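Local atomic coordinates of dextranase (Pseudarthrobacter oxydans, PDB entry 6NZS), a protein that hydrolyses internal alpha-1,6-glucosidic linkages of dextran, acting as an endo-dextranase of glycoside hydrolase family 49. Residues D6-L10 against P192-G196; I188-P192 against N357-V361; I414-P420 against L450-W456; T463-P467 against A493-T497; L505-W510 against N549-G553. All blocks are in the same frame, centred on the assembly; numbering follows the deposited sequence.

Interaction 1. Residues D6-L10 against P192-G196; sequences DNGNL and PKLRG
Between Asn7-Asn9 and Lys193-Arg195 two loops face each other with their backbones well apart, the closest CA atoms being those of Asn9 and Lys193 at 6.9 Å, and the gap is bridged by the two long basic side chains. Arg195 runs extended from CG to NE (chi2 177°, chi3 173°) and brings its guanidinium to the carbonyl of Gly8. NH2 donates to Gly8 O at 3.0 Å, a nearly straight bond that lies in the guanidinium plane but meets the oxygen from above the carbonyl plane. The same nitrogen of Arg195, NH2, reaches Asn9 OD1 at 2.8 Å in a weak, bent bond, while a water links Arg195 NE to Gly8 O. Asn9 turns its ND2 to Gln43. The loop 6-10 is shaped by an Asx turn, Asn7 OD1 accepting from Asn9 N at 2.8 Å. Loop 6-10 belongs to the N-terminal Ig-like domain of family 49, and the partner loop leads out of strand 176-192, the domain's last long strand, into helix 196-202. Lys193 bends at chi2 and reaches the carbonyls of the turn, its CE 3.3 Å from Asn7 O and its CG and CD near Gly8 O.

Interaction 2. Residues I188-P192 against N357-V361; sequences IFAEP and NYKQV
Glu191 and Phe189, neighbours on one side of strand 188-192, meet Asn357, Lys359 and Val361 of the parallel beta-helix, so this buried contact joins the N-terminal Ig-like domain to the solenoid. The two strands run nearly antiparallel but 10.7 Å apart, a side-chain packing with no shared sheet. Lys359 touches both Phe189 and Glu191. Its chi1 of -51°, with CG beside the backbone N, puts CG over the centre of the Phe189 ring, a CH-pi contact at 3.7 Å from the centroid, and the bend at chi2 (92°) then turns CD, CE and NZ toward Glu191. There NZ forms a salt bridge with OE1, weak as a hydrogen bond, and also donates to Asn357 O at 2.9 Å; Gly331 O is a further acceptor. Glu191 curls at chi2 (-57°) and uses OE1 for two partners: Lys359 NZ and Asn357 ND2, the latter at 3.0 Å and reaching the oxygen from above the carboxylate plane. Its OE2 pairs with Arg145, so the buried carboxylate sits between two cationic groups, which would probably stabilise its charge. Glu191 OE1 lies in the amide plane of Asn357, and ND2 is also bonded to Ala142 O. At the edge of the Phe189 ring, CZ touches Val361 CG1 at 3.7 Å.

Interaction 3. Residues I414-P420 against L450-W456; sequences IQWGWTP and LNSSSHW
Ile414-Gln415 and Leu450-Asn451 pair as parallel strands, neighbouring rungs in one sheet of the right-handed parallel beta-helix, and beyond them the two segments stay together through the loops that follow. Trp416 N donates to Asn451 O at 3.0 Å, Trp418 N to Ser453 O, and Trp456 N to Trp418 O, this last on a lone pair of the oxygen. Gly417 comes within 3.7 Å of Ser452, CA to CA, leaving little room there for a side chain.

Gln415 and Asn451 project together from one face of the sheet. A bend at chi2 (65°) turns the Gln415 amide over the loop, where OE1 accepts from Ser453 N in a nearly straight bond (176°) and from Gly417 N at 2.8 Å, both in the carbonyl plane. One side-chain oxygen thus ties both loops. On the other branch NE2 donates to Asn451 OD1, the amide planes 70° apart, and to Asp389. On the opposite face of the sheet from Gln415 and Asn451, Ile414 CD1 rests on Leu450 CD2.

Four rings finish the contact. Ser452 CB lies over the five-membered ring of Trp416, and Ser453 CB over the six-membered ring of Trp418, whose NE1 goes to Asp389. The His455 ring carries Trp418 O above its centre. Thr419 CG2 meets the edge of the Trp456 indole, 3.4 Å from CD1.

Interaction 4. Residues T463-P467 against A493-T497; sequences TKADP and ALSDT
Leu494 sets its CG beside the backbone N (chi1 -59°) and extends from there (chi2 173°), which carries CD2 alongside Ala465, 4.4 Å from its CB, and against the carbonyl of Lys464. Asp496, with chi1 -76°, swings its carboxylate toward the corner at Pro467. The backbones meet at Ala465 and Leu494, whose CA atoms are 4.0 Å apart. Here Asp466 N donates to Leu494 O at 2.9 Å in a nearly straight bond, the donor tilted from the carbonyl plane, and Ala465 CB packs on the same oxygen at 3.5 Å. This is the one hydrogen bond between the two segments, so the rest is held by packing. Asp496 OD2 stands 3.3 Å from Pro467 O, two acceptors that cannot bond to each other; its OD1 is taken by Thr534 N. The carboxylate of Asp466 leads off from the contact, with OD1 bonded to Asn468 N, and Lys464 sends its amine to Glu457 in a salt bridge.

In the beta-helix this is a turn region, where the loop 463-467 leads round its corner into strand 469-482 and 493-497 passes from strand 489-493 into strand 495-507. Those two long strands, 469-482 and 495-507, then run on as parallel neighbours, with Ser495 OG bonded to Thr469 and Ser495 packed on Val471 of strand 469-482.

Interaction 5. Residues L505-W510 against N549-G553; sequences LNIDAW and NYSVG
Tyr550 and Leu505 face each other in parallel register, and the strands continue through Asn506 with Ser551 and Ile507 with Val552. The ladder is regular: Ser551 N donates to Leu505 O, Ile507 N to Ser551 O and Gly553 N to Ile507 O, each at 2.9 Å. A water joins Ile507 O to Ser551 OG, which lies 3.3 Å from Asn506 CB.

The side chain of Tyr550 is worth following outward. With CG anti to the backbone N (chi1 165°), the ring leaves CB and lies alongside Leu505. On one edge, CD1 sits 3.9 Å from Leu505 CD2 and close to Leu505 O, which lies in the ring plane. One atom further, CE1 is near both Leu505 CD2 and Ile507 CD1. CZ comes near Trp510 CZ2. At the tip, Tyr550 OH lies at the indole edge, 3.3 Å from Trp510 CZ2, and it hydrogen-bonds to Gly570 O. The tyrosine and tryptophan side chains cross at about a right angle.

Trp510 is met from another side by Val552. CG1 stands over one face of its five-membered ring, 4.0 Å from the centroid, and CG2 packs on CZ2 at 3.6 Å. The indole NE1 is bonded to Leu569 O, so main-chain carbonyls of consecutive residues, Leu569 and Gly570, receive the polar ends of both aromatic side chains.

Strand 495-507 turns a corner at Asp508 into 509-510, and strand 545-552 follows it as the next rung: parallel strands stacked coil on coil, as in the pectate-lyase-like right-handed beta-helix.

Interactions 1 and 2 follow each other on the chain around Pro192, which they share, with centres 15 Å apart. Strand 176-192 leaves the Ig-like domain here, and interaction 2 ties it to strand 351-361 of the beta-helix. Interactions 3, 4 and 5 come later, in that order, and lie along the solenoid. Interactions 3 and 4 sit 10 Å apart, centre to centre, and touch through Pro420 and Ser495; interaction 3 also reaches interaction 5 through Leu450 and Leu505. Interactions 4 and 5 use opposite ends of strand 495-507, with centres 29 Å apart. Interaction 1 lies about 50 Å from interaction 4, centre to centre, so the set runs from the domain junction to the far coils of the solenoid.

Interaction 1. Residues D6-L10 against P192-G196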
# COMPACT_ATOMS: atom_id res chain seq x y z
N ASP A 6 14.24 -1.33 25.66
CA ASP A 6 14.19 0.12 25.52
C ASP A 6 15.59 0.66 25.82
O ASP A 6 15.86 1.21 26.89
CB ASP A 6 13.14 0.77 26.41
CG ASP A 6 12.95 2.23 26.10
OD1 ASP A 6 13.57 2.72 25.12
OD2 ASP A 6 12.19 2.90 26.82
N ASN A 7 16.49 0.51 24.85
CA ASN A 7 17.84 1.02 24.97
C ASN A 7 18.17 1.87 23.75
O ASN A 7 17.32 2.11 22.88
CB ASN A 7 18.86 -0.11 25.21
CG ASN A 7 18.89 -1.12 24.09
OD1 ASN A 7 19.19 -0.78 22.95
ND2 ASN A 7 18.59 -2.38 24.41
N GLY A 8 19.41 2.35 23.69
CA GLY A 8 19.78 3.26 22.62
C GLY A 8 19.72 2.65 21.23
O GLY A 8 19.60 3.39 20.25
N ASN A 9 19.81 1.32 21.13
CA ASN A 9 19.91 0.66 19.83
C ASN A 9 18.71 -0.19 19.46
O ASN A 9 18.62 -0.62 18.30
CB ASN A 9 21.14 -0.25 19.77
CG ASN A 9 22.43 0.52 19.79
OD1 ASN A 9 22.45 1.74 19.67
ND2 ASN A 9 23.53 -0.21 19.95
N LEU A 10 17.81 -0.46 20.39
CA LEU A 10 16.70 -1.37 20.12
C LEU A 10 15.52 -0.95 20.98
O LEU A 10 15.67 -0.69 22.18
CB LEU A 10 17.10 -2.82 20.43
CG LEU A 10 16.07 -3.92 20.14
CD1 LEU A 10 15.63 -3.92 18.66
CD2 LEU A 10 16.66 -5.28 20.53
N PRO A 192 14.23 2.55 11.63
CA PRO A 192 15.41 3.15 12.25
C PRO A 192 15.08 3.91 13.53
O PRO A 192 14.12 4.70 13.58
CB PRO A 192 15.93 4.09 11.16
CG PRO A 192 14.75 4.40 10.31
CD PRO A 192 13.90 3.15 10.33
N LYS A 193 15.88 3.67 14.56
CA LYS A 193 15.78 4.49 15.77
C LYS A 193 16.09 5.93 15.43
O LYS A 193 16.99 6.23 14.64
CB LYS A 193 16.79 3.99 16.79
CG LYS A 193 16.59 4.57 18.16
CD LYS A 193 15.89 3.58 19.06
CE LYS A 193 15.99 4.01 20.50
NZ LYS A 193 14.95 5.02 20.84
N LEU A 194 15.33 6.85 16.02
CA LEU A 194 15.44 8.26 15.69
C LEU A 194 16.37 8.95 16.68
O LEU A 194 16.20 8.82 17.89
CB LEU A 194 14.05 8.92 15.72
CG LEU A 194 13.03 8.28 14.78
CD1 LEU A 194 11.70 9.00 14.92
CD2 LEU A 194 13.50 8.31 13.34
N ARG A 195 17.35 9.68 16.14
CA ARG A 195 18.32 10.42 16.94
C ARG A 195 18.51 11.80 16.34
O ARG A 195 18.13 12.07 15.20
CB ARG A 195 19.68 9.71 16.98
CG ARG A 195 19.66 8.32 17.57
CD ARG A 195 21.04 7.65 17.51
NE ARG A 195 21.07 6.38 18.23
CZ ARG A 195 22.08 5.52 18.16
NH1 ARG A 195 23.14 5.80 17.41
NH2 ARG A 195 22.03 4.38 18.85
N GLY A 196 19.12 12.68 17.14
CA GLY A 196 19.59 13.96 16.62
C GLY A 196 18.51 14.79 15.98
O GLY A 196 17.38 14.90 16.48
O HOH W 1 19.22 6.13 20.46

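Interaction 2. Residues I188-P192 against N357-V361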
# COMPACT_ATOMS: atom_id res chain seq x y z
N ILE A 188 7.53 -7.75 8.74
CA ILE A 188 8.42 -7.14 9.73
C ILE A 188 8.74 -5.73 9.26
O ILE A 188 9.19 -5.54 8.12
CB ILE A 188 9.71 -7.96 9.93
CG1 ILE A 188 9.38 -9.35 10.49
CG2 ILE A 188 10.68 -7.21 10.86
CD1 ILE A 188 10.58 -10.28 10.60
N PHE A 189 8.51 -4.76 10.13
CA PHE A 189 8.86 -3.37 9.87
C PHE A 189 9.99 -3.04 10.84
O PHE A 189 9.76 -2.68 11.99
CB PHE A 189 7.65 -2.47 10.10
CG PHE A 189 6.44 -2.79 9.23
CD1 PHE A 189 6.57 -3.41 7.99
CD2 PHE A 189 5.18 -2.44 9.68
CE1 PHE A 189 5.45 -3.68 7.21
CE2 PHE A 189 4.06 -2.70 8.90
CZ PHE A 189 4.19 -3.33 7.67
N ALA A 190 11.23 -3.20 10.36
CA ALA A 190 12.44 -2.90 11.14
C ALA A 190 12.78 -1.46 10.84
O ALA A 190 13.32 -1.15 9.77
CB ALA A 190 13.57 -3.84 10.72
N GLU A 191 12.44 -0.57 11.76
CA GLU A 191 12.46 0.86 11.50
C GLU A 191 13.63 1.52 12.23
O GLU A 191 13.99 1.12 13.33
CB GLU A 191 11.15 1.50 11.95
CG GLU A 191 9.91 0.93 11.28
CD GLU A 191 9.97 1.02 9.78
OE1 GLU A 191 9.87 2.15 9.29
OE2 GLU A 191 10.10 -0.02 9.09
N PRO A 192 14.23 2.55 11.63
CA PRO A 192 15.41 3.15 12.25
C PRO A 192 15.08 3.91 13.53
O PRO A 192 14.12 4.70 13.58
CB PRO A 192 15.93 4.09 11.16
CG PRO A 192 14.75 4.40 10.31
CD PRO A 192 13.90 3.15 10.33
N ASN A 357 8.80 6.04 5.82
CA ASN A 357 8.67 5.00 6.83
C ASN A 357 7.23 4.85 7.28
O ASN A 357 6.93 4.72 8.47
CB ASN A 357 9.66 5.20 7.97
CG ASN A 357 11.08 5.07 7.49
OD1 ASN A 357 11.65 6.00 6.93
ND2 ASN A 357 11.64 3.87 7.64
N TYR A 358 6.34 4.86 6.29
CA TYR A 358 4.89 4.84 6.44
C TYR A 358 4.40 3.52 5.86
O TYR A 358 4.93 3.04 4.85
CB TYR A 358 4.33 6.01 5.64
CG TYR A 358 2.84 6.03 5.45
CD1 TYR A 358 2.00 6.60 6.39
CD2 TYR A 358 2.27 5.49 4.30
CE1 TYR A 358 0.63 6.63 6.21
CE2 TYR A 358 0.90 5.52 4.11
CZ TYR A 358 0.09 6.09 5.07
OH TYR A 358 -1.27 6.13 4.88
N LYS A 359 3.40 2.92 6.51
CA LYS A 359 2.91 1.61 6.10
C LYS A 359 1.39 1.58 6.11
O LYS A 359 0.74 2.21 6.95
CB LYS A 359 3.40 0.47 7.01
CG LYS A 359 4.91 0.45 7.24
CD LYS A 359 5.27 1.25 8.51
CE LYS A 359 6.74 1.48 8.63
NZ LYS A 359 6.98 2.19 9.90
N GLN A 360 0.83 0.83 5.17
CA GLN A 360 -0.60 0.55 5.12
C GLN A 360 -0.79 -0.96 5.11
O GLN A 360 -0.20 -1.64 4.27
CB GLN A 360 -1.22 1.19 3.88
CG GLN A 360 -2.72 1.02 3.75
CD GLN A 360 -3.25 1.71 2.50
OE1 GLN A 360 -2.70 2.73 2.04
NE2 GLN A 360 -4.31 1.17 1.94
N VAL A 361 -1.56 -1.49 6.06
CA VAL A 361 -1.76 -2.92 6.24
C VAL A 361 -3.24 -3.23 6.37
O VAL A 361 -4.04 -2.37 6.76
CB VAL A 361 -0.99 -3.49 7.46
CG1 VAL A 361 0.50 -3.26 7.32
CG2 VAL A 361 -1.50 -2.88 8.76

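Interaction 3. Residues I414-P420 against L450-W456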
# COMPACT_ATOMS: atom_id res chain seq x y z
N ILE A 414 0.10 0.98 -10.14
CA ILE A 414 0.33 2.39 -10.42
C ILE A 414 -0.80 2.91 -11.31
O ILE A 414 -1.14 2.28 -12.32
CB ILE A 414 1.69 2.57 -11.12
CG1 ILE A 414 2.83 2.33 -10.12
CG2 ILE A 414 1.79 3.94 -11.78
CD1 ILE A 414 4.12 1.84 -10.77
N GLN A 415 -1.36 4.07 -10.97
CA GLN A 415 -2.50 4.66 -11.69
C GLN A 415 -2.20 6.12 -12.01
O GLN A 415 -1.81 6.88 -11.13
CB GLN A 415 -3.73 4.62 -10.79
CG GLN A 415 -5.00 5.23 -11.40
CD GLN A 415 -5.47 4.45 -12.60
OE1 GLN A 415 -5.34 4.89 -13.74
NE2 GLN A 415 -6.00 3.25 -12.35
N TRP A 416 -2.44 6.53 -13.27
CA TRP A 416 -2.45 7.95 -13.60
C TRP A 416 -3.65 8.35 -14.46
O TRP A 416 -3.72 9.51 -14.90
CB TRP A 416 -1.13 8.44 -14.22
CG TRP A 416 -0.81 7.95 -15.60
CD1 TRP A 416 -1.25 8.48 -16.79
CD2 TRP A 416 0.05 6.85 -15.95
NE1 TRP A 416 -0.72 7.77 -17.84
CE2 TRP A 416 0.08 6.77 -17.36
CE3 TRP A 416 0.80 5.94 -15.20
CZ2 TRP A 416 0.83 5.80 -18.03
CZ3 TRP A 416 1.54 4.98 -15.87
CH2 TRP A 416 1.54 4.91 -17.28
N GLY A 417 -4.60 7.45 -14.67
CA GLY A 417 -5.78 7.74 -15.47
C GLY A 417 -6.98 8.22 -14.67
O GLY A 417 -6.83 9.00 -13.72
N TRP A 418 -8.17 7.75 -15.07
CA TRP A 418 -9.49 8.09 -14.52
C TRP A 418 -10.04 9.43 -15.02
O TRP A 418 -11.26 9.58 -15.15
CB TRP A 418 -9.56 8.04 -12.99
CG TRP A 418 -9.42 6.68 -12.35
CD1 TRP A 418 -8.45 6.29 -11.46
CD2 TRP A 418 -10.30 5.55 -12.50
NE1 TRP A 418 -8.66 4.99 -11.07
CE2 TRP A 418 -9.79 4.51 -11.69
CE3 TRP A 418 -11.45 5.31 -13.26
CZ2 TRP A 418 -10.40 3.26 -11.60
CZ3 TRP A 418 -12.06 4.06 -13.17
CH2 TRP A 418 -11.52 3.05 -12.35
N THR A 419 -9.18 10.42 -15.22
CA THR A 419 -9.57 11.71 -15.79
C THR A 419 -8.41 12.22 -16.62
O THR A 419 -7.27 11.78 -16.42
CB THR A 419 -9.90 12.76 -14.71
OG1 THR A 419 -8.70 13.19 -14.05
CG2 THR A 419 -10.89 12.27 -13.68
N PRO A 420 -8.65 13.15 -17.55
CA PRO A 420 -7.52 13.87 -18.14
C PRO A 420 -6.75 14.62 -17.05
O PRO A 420 -7.34 15.10 -16.08
CB PRO A 420 -8.19 14.85 -19.11
CG PRO A 420 -9.52 14.24 -19.40
CD PRO A 420 -9.93 13.56 -18.14
N LEU A 450 1.04 -1.21 -14.31
CA LEU A 450 0.94 0.22 -14.65
C LEU A 450 -0.33 0.48 -15.44
O LEU A 450 -0.70 -0.31 -16.32
CB LEU A 450 2.17 0.68 -15.44
CG LEU A 450 3.51 0.50 -14.73
CD1 LEU A 450 4.33 -0.62 -15.36
CD2 LEU A 450 4.29 1.81 -14.73
N ASN A 451 -1.00 1.60 -15.17
CA ASN A 451 -2.33 1.81 -15.71
C ASN A 451 -2.67 3.29 -15.82
O ASN A 451 -2.39 4.07 -14.91
CB ASN A 451 -3.33 1.11 -14.78
CG ASN A 451 -4.78 1.14 -15.26
OD1 ASN A 451 -5.68 1.35 -14.45
ND2 ASN A 451 -5.02 0.90 -16.55
N SER A 452 -3.26 3.65 -16.95
CA SER A 452 -4.12 4.83 -17.08
C SER A 452 -5.51 4.30 -17.37
O SER A 452 -5.83 3.94 -18.51
CB SER A 452 -3.65 5.75 -18.20
OG SER A 452 -4.65 6.73 -18.47
N SER A 453 -6.34 4.21 -16.33
CA SER A 453 -7.70 3.73 -16.51
C SER A 453 -8.49 4.71 -17.37
O SER A 453 -8.20 5.91 -17.43
CB SER A 453 -8.39 3.57 -15.16
OG SER A 453 -9.71 3.06 -15.32
N SER A 454 -9.52 4.18 -18.04
CA SER A 454 -10.50 5.00 -18.72
C SER A 454 -11.28 5.85 -17.70
O SER A 454 -11.09 5.74 -16.49
CB SER A 454 -11.42 4.11 -19.55
OG SER A 454 -12.02 3.12 -18.72
N HIS A 455 -12.18 6.70 -18.20
CA HIS A 455 -12.78 7.74 -17.37
C HIS A 455 -13.76 7.16 -16.35
O HIS A 455 -14.62 6.34 -16.68
CB HIS A 455 -13.51 8.75 -18.24
CG HIS A 455 -13.63 10.10 -17.61
ND1 HIS A 455 -14.48 10.36 -16.56
CD2 HIS A 455 -13.00 11.27 -17.88
CE1 HIS A 455 -14.36 11.63 -16.21
NE2 HIS A 455 -13.47 12.21 -17.00
N TRP A 456 -13.65 7.64 -15.10
CA TRP A 456 -14.53 7.17 -14.04
C TRP A 456 -16.00 7.43 -14.34
O TRP A 456 -16.87 6.70 -13.86
CB TRP A 456 -14.14 7.79 -12.69
CG TRP A 456 -14.42 9.27 -12.59
CD1 TRP A 456 -13.57 10.29 -12.89
CD2 TRP A 456 -15.64 9.89 -12.14
NE1 TRP A 456 -14.17 11.50 -12.67
CE2 TRP A 456 -15.44 11.28 -12.21
CE3 TRP A 456 -16.87 9.39 -11.70
CZ2 TRP A 456 -16.44 12.19 -11.84
CZ3 TRP A 456 -17.85 10.30 -11.34
CH2 TRP A 456 -17.64 11.68 -11.41

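Interaction 4. Residues T463-P467 against A493-T497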
# COMPACT_ATOMS: atom_id res chain seq x y z
N THR A 463 -14.74 8.71 -25.65
CA THR A 463 -14.86 10.13 -25.96
C THR A 463 -14.68 11.03 -24.74
O THR A 463 -15.15 12.17 -24.74
CB THR A 463 -16.20 10.42 -26.65
OG1 THR A 463 -17.28 10.02 -25.79
CG2 THR A 463 -16.28 9.67 -27.96
N LYS A 464 -14.00 10.53 -23.70
CA LYS A 464 -13.84 11.24 -22.45
C LYS A 464 -12.46 11.86 -22.27
O LYS A 464 -12.14 12.32 -21.17
CB LYS A 464 -14.15 10.31 -21.27
CG LYS A 464 -15.52 9.63 -21.33
CD LYS A 464 -16.63 10.63 -21.06
CE LYS A 464 -16.87 10.82 -19.58
NZ LYS A 464 -17.95 11.83 -19.32
N ALA A 465 -11.64 11.88 -23.32
CA ALA A 465 -10.30 12.43 -23.26
C ALA A 465 -10.31 13.93 -23.50
O ALA A 465 -11.31 14.51 -23.94
CB ALA A 465 -9.40 11.74 -24.29
N ASP A 466 -9.18 14.57 -23.21
CA ASP A 466 -8.99 16.01 -23.44
C ASP A 466 -7.62 16.23 -24.09
O ASP A 466 -6.59 16.20 -23.40
CB ASP A 466 -9.10 16.80 -22.15
CG ASP A 466 -9.13 18.31 -22.38
OD1 ASP A 466 -8.88 18.75 -23.51
OD2 ASP A 466 -9.41 19.04 -21.40
N PRO A 467 -7.58 16.47 -25.40
CA PRO A 467 -6.29 16.72 -26.07
C PRO A 467 -5.58 17.98 -25.59
O PRO A 467 -4.41 18.17 -25.94
CB PRO A 467 -6.67 16.83 -27.55
CG PRO A 467 -8.02 16.19 -27.66
CD PRO A 467 -8.70 16.46 -26.35
N ALA A 493 -5.34 6.42 -22.91
CA ALA A 493 -4.84 7.79 -22.78
C ALA A 493 -5.99 8.78 -22.82
O ALA A 493 -6.68 8.90 -23.84
CB ALA A 493 -3.83 8.09 -23.88
N LEU A 494 -6.17 9.51 -21.72
CA LEU A 494 -7.17 10.56 -21.62
C LEU A 494 -6.57 11.94 -21.83
O LEU A 494 -7.30 12.93 -21.80
CB LEU A 494 -7.89 10.49 -20.27
CG LEU A 494 -8.61 9.17 -19.98
CD1 LEU A 494 -9.12 9.15 -18.54
CD2 LEU A 494 -9.75 8.95 -20.96
N SER A 495 -5.26 12.00 -22.05
CA SER A 495 -4.52 13.23 -22.27
C SER A 495 -3.42 12.92 -23.29
O SER A 495 -3.07 11.76 -23.49
CB SER A 495 -3.85 13.70 -20.97
OG SER A 495 -4.78 13.87 -19.91
N ASP A 496 -2.91 13.96 -23.94
CA ASP A 496 -1.65 13.80 -24.66
C ASP A 496 -0.63 13.19 -23.71
O ASP A 496 -0.56 13.57 -22.53
CB ASP A 496 -1.13 15.16 -25.15
CG ASP A 496 -1.89 15.68 -26.36
OD1 ASP A 496 -2.83 15.03 -26.85
OD2 ASP A 496 -1.54 16.79 -26.82
N THR A 497 0.14 12.22 -24.20
CA THR A 497 1.01 11.42 -23.36
C THR A 497 2.39 11.36 -23.99
O THR A 497 2.54 10.91 -25.13
CB THR A 497 0.43 10.01 -23.21
OG1 THR A 497 -0.86 10.10 -22.58
CG2 THR A 497 1.34 9.15 -22.34

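Interaction 5. Residues L505-W510 against N549-G553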
# COMPACT_ATOMS: atom_id res chain seq x y z
N LEU A 505 11.08 -3.13 -15.52
CA LEU A 505 9.88 -3.85 -15.09
C LEU A 505 10.19 -5.32 -15.30
O LEU A 505 10.22 -5.80 -16.44
CB LEU A 505 8.68 -3.42 -15.93
CG LEU A 505 7.42 -4.28 -15.75
CD1 LEU A 505 6.95 -4.25 -14.30
CD2 LEU A 505 6.30 -3.85 -16.69
N ASN A 506 10.45 -6.04 -14.21
CA ASN A 506 10.83 -7.44 -14.27
C ASN A 506 9.75 -8.26 -13.58
O ASN A 506 9.51 -8.09 -12.38
CB ASN A 506 12.23 -7.69 -13.71
CG ASN A 506 12.37 -7.33 -12.25
OD1 ASN A 506 12.34 -8.21 -11.38
ND2 ASN A 506 12.59 -6.04 -11.96
N ILE A 507 9.08 -9.10 -14.35
CA ILE A 507 7.96 -9.91 -13.88
C ILE A 507 8.41 -11.36 -13.85
O ILE A 507 8.97 -11.87 -14.83
CB ILE A 507 6.75 -9.72 -14.80
CG1 ILE A 507 6.26 -8.26 -14.74
CG2 ILE A 507 5.62 -10.68 -14.44
CD1 ILE A 507 5.18 -7.93 -15.77
N ASP A 508 8.18 -12.04 -12.72
CA ASP A 508 8.61 -13.44 -12.61
C ASP A 508 7.88 -14.32 -13.62
O ASP A 508 8.50 -15.15 -14.29
CB ASP A 508 8.35 -13.97 -11.20
CG ASP A 508 9.45 -13.62 -10.22
OD1 ASP A 508 10.45 -13.01 -10.63
OD2 ASP A 508 9.29 -13.96 -9.03
N ALA A 509 6.56 -14.19 -13.71
CA ALA A 509 5.77 -15.11 -14.51
C ALA A 509 4.40 -14.50 -14.75
O ALA A 509 3.93 -13.66 -13.98
CB ALA A 509 5.61 -16.46 -13.81
N TRP A 510 3.75 -14.95 -15.83
CA TRP A 510 2.33 -14.69 -15.97
C TRP A 510 1.53 -15.76 -15.23
O TRP A 510 2.01 -16.87 -14.97
CB TRP A 510 1.91 -14.73 -17.45
CG TRP A 510 2.62 -13.74 -18.31
CD1 TRP A 510 3.37 -14.02 -19.42
CD2 TRP A 510 2.65 -12.31 -18.15
NE1 TRP A 510 3.87 -12.85 -19.96
CE2 TRP A 510 3.44 -11.79 -19.20
CE3 TRP A 510 2.08 -11.43 -17.23
CZ2 TRP A 510 3.69 -10.42 -19.34
CZ3 TRP A 510 2.33 -10.07 -17.37
CH2 TRP A 510 3.13 -9.58 -18.42
N ASN A 549 14.36 -2.95 -20.87
CA ASN A 549 14.57 -4.10 -20.00
C ASN A 549 13.29 -4.53 -19.29
O ASN A 549 13.30 -4.86 -18.11
CB ASN A 549 15.70 -3.87 -18.99
CG ASN A 549 16.99 -3.49 -19.66
OD1 ASN A 549 17.26 -3.91 -20.78
ND2 ASN A 549 17.80 -2.68 -18.97
N TYR A 550 12.18 -4.48 -20.02
CA TYR A 550 10.96 -5.17 -19.60
C TYR A 550 11.21 -6.66 -19.78
O TYR A 550 11.61 -7.10 -20.86
CB TYR A 550 9.82 -4.69 -20.49
CG TYR A 550 8.53 -5.50 -20.49
CD1 TYR A 550 8.07 -6.14 -19.34
CD2 TYR A 550 7.76 -5.60 -21.65
CE1 TYR A 550 6.89 -6.86 -19.35
CE2 TYR A 550 6.59 -6.32 -21.67
CZ TYR A 550 6.15 -6.95 -20.52
OH TYR A 550 4.99 -7.67 -20.56
N SER A 551 11.05 -7.43 -18.71
CA SER A 551 11.37 -8.85 -18.78
C SER A 551 10.29 -9.69 -18.10
O SER A 551 9.63 -9.24 -17.16
CB SER A 551 12.74 -9.17 -18.15
OG SER A 551 12.74 -8.97 -16.74
N VAL A 552 10.13 -10.91 -18.61
CA VAL A 552 9.24 -11.91 -18.03
C VAL A 552 10.05 -13.19 -17.90
O VAL A 552 10.65 -13.65 -18.87
CB VAL A 552 8.01 -12.16 -18.92
CG1 VAL A 552 7.05 -13.08 -18.19
CG2 VAL A 552 7.31 -10.84 -19.29
N GLY A 553 10.08 -13.75 -16.69
CA GLY A 553 10.84 -14.97 -16.47
C GLY A 553 12.32 -14.82 -16.78
O GLY A 553 12.98 -15.81 -17.12
O HOH W 2 11.75 -11.14 -15.40